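Local coordinates for ATP-dependent protease (PDB 7CAY), which probably binds protein substrates in the manner of the N-terminal domain of Lon proteases, at residues Trp159-Ala162 with Glu163-Leu167. Sequence-based numbering, arbitrary orientation.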
loop_
_atom_site.group_PDB
_atom_site.type_symbol
_atom_site.label_atom_id
_atom_site.label_comp_id
_atom_site.label_asym_id
_atom_site.label_seq_id
_atom_site.Cartn_x
_atom_site.Cartn_y
_atom_site.Cartn_z
ATOM N N TRP A 159 -7.286 8.518 -0.281
ATOM C CA TRP A 159 -6.671 7.346 -0.891
ATOM C C TRP A 159 -7.172 7.092 -2.307
ATOM O O TRP A 159 -6.465 6.457 -3.094
ATOM C CB TRP A 159 -6.916 6.102 -0.031
ATOM C CG TRP A 159 -6.242 6.113 1.323
ATOM C CD1 TRP A 159 -6.811 5.784 2.520
ATOM C CD2 TRP A 159 -4.878 6.458 1.611
ATOM N NE1 TRP A 159 -5.892 5.908 3.533
ATOM C CE2 TRP A 159 -4.698 6.319 3.003
ATOM C CE3 TRP A 159 -3.793 6.873 0.828
ATOM C CZ2 TRP A 159 -3.478 6.577 3.626
ATOM C CZ3 TRP A 159 -2.591 7.136 1.450
ATOM C CH2 TRP A 159 -2.440 6.986 2.836
ATOM N N ARG A 160 -8.369 7.569 -2.653
ATOM C CA ARG A 160 -8.927 7.282 -3.970
ATOM C C ARG A 160 -8.414 8.259 -5.021
ATOM O O ARG A 160 -8.025 7.849 -6.121
ATOM C CB ARG A 160 -10.456 7.307 -3.912
ATOM C CG ARG A 160 -11.053 6.171 -3.100
ATOM C CD ARG A 160 -10.692 4.813 -3.681
ATOM N NE ARG A 160 -10.233 3.894 -2.645
ATOM C CZ ARG A 160 -8.955 3.617 -2.409
ATOM N NH1 ARG A 160 -8.626 2.771 -1.443
ATOM N NH2 ARG A 160 -8.004 4.178 -3.143
ATOM N N LEU A 161 -8.422 9.559 -4.706
ATOM C CA LEU A 161 -7.867 10.544 -5.631
ATOM C C LEU A 161 -6.392 10.279 -5.894
ATOM O O LEU A 161 -5.924 10.394 -7.035
ATOM C CB LEU A 161 -8.067 11.955 -5.081
ATOM C CG LEU A 161 -9.422 12.614 -5.327
ATOM C CD1 LEU A 161 -9.401 14.044 -4.821
ATOM C CD2 LEU A 161 -9.761 12.569 -6.806
ATOM N N ALA A 162 -5.645 9.919 -4.846
ATOM C CA ALA A 162 -4.235 9.583 -5.007
ATOM C C ALA A 162 -4.035 8.446 -5.998
ATOM O O ALA A 162 -3.046 8.434 -6.739
ATOM C CB ALA A 162 -3.634 9.218 -3.650
ATOM N N GLU A 163 -4.965 7.492 -6.035
ATOM C CA GLU A 163 -4.851 6.367 -6.954
ATOM C C GLU A 163 -5.185 6.773 -8.386
ATOM O O GLU A 163 -4.478 6.385 -9.323
ATOM C CB GLU A 163 -5.763 5.232 -6.489
ATOM C CG GLU A 163 -5.615 3.939 -7.267
ATOM C CD GLU A 163 -6.562 2.860 -6.782
ATOM O OE1 GLU A 163 -7.205 3.061 -5.728
ATOM O OE2 GLU A 163 -6.667 1.813 -7.457
ATOM N N LEU A 164 -6.242 7.566 -8.575
ATOM C CA LEU A 164 -6.705 7.885 -9.923
ATOM C C LEU A 164 -5.871 8.982 -10.575
ATOM O O LEU A 164 -5.587 8.913 -11.774
ATOM C CB LEU A 164 -8.178 8.293 -9.885
ATOM C CG LEU A 164 -9.217 7.234 -10.265
ATOM C CD1 LEU A 164 -8.935 5.911 -9.573
ATOM C CD2 LEU A 164 -10.616 7.728 -9.922
ATOM N N LEU A 165 -5.477 9.998 -9.811
ATOM C CA LEU A 165 -4.754 11.124 -10.378
ATOM C C LEU A 165 -3.325 10.722 -10.747
ATOM O O LEU A 165 -2.690 9.932 -10.045
ATOM C CB LEU A 165 -4.729 12.286 -9.392
ATOM C CG LEU A 165 -6.010 13.120 -9.352
ATOM C CD1 LEU A 165 -6.164 13.824 -8.018
ATOM C CD2 LEU A 165 -6.013 14.130 -10.492
ATOM N N PRO A 166 -2.794 11.263 -11.853
ATOM C CA PRO A 166 -1.466 10.845 -12.359
ATOM C C PRO A 166 -0.328 11.407 -11.520
ATOM O O PRO A 166 0.410 12.307 -11.930
ATOM C CB PRO A 166 -1.468 11.405 -13.784
ATOM C CG PRO A 166 -2.331 12.615 -13.710
ATOM C CD PRO A 166 -3.409 12.302 -12.704
ATOM N N LEU A 167 -0.186 10.861 -10.321
ATOM C CA LEU A 167 0.839 11.295 -9.388
ATOM C C LEU A 167 2.107 10.472 -9.568
ATOM O O LEU A 167 2.064 9.298 -9.949
ATOM C CB LEU A 167 0.345 11.166 -7.950
ATOM C CG LEU A 167 -0.948 11.882 -7.559
ATOM C CD1 LEU A 167 -1.327 11.513 -6.136
ATOM C CD2 LEU A 167 -0.802 13.389 -7.704
#
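The guanidinium of Arg160 and the carboxylate of Glu163 meet with their planes 86° apart, nearly perpendicular, in a salt bridge between NH2 and OE1 (2.9 Å). OE1 approaches obliquely, and the other terminal nitrogen, NH1, is hydrogen-bonded to the backbone oxygen of Pro19, so the guanidinium is held at two nitrogens; Trp156, one turn earlier, adds a cation-pi contact. Both side chains extend in the same direction: Glu163 is straight, with CG anti to the backbone N (chi1 -173°), whereas Arg160 bends at chi2 and chi3 to bring its end alongside. This i to i+3 pair marks the C-terminal end of a helix whose next residues turn back against it. Arg160 O accepts a hydrogen bond from Leu164 N at 3.0 Å, and Leu165, the first residue past the helix, still donates its N to Leu161 O at 2.8 Å. Leu165 CD1 packs against Leu161 CB at 4.0 Å. Pro166 then centres an inverse gamma turn, which carries Leu167 back to place CD1 4.1 Å from Ala162 CB. This ending joins helix 154-164 to helix 169-177, where Leu175 meets Ala162 and Leu167; Leu161 meets Leu132 of helix 126-134, and Leu161 and Leu167 touch Leu188 of helix 181-190.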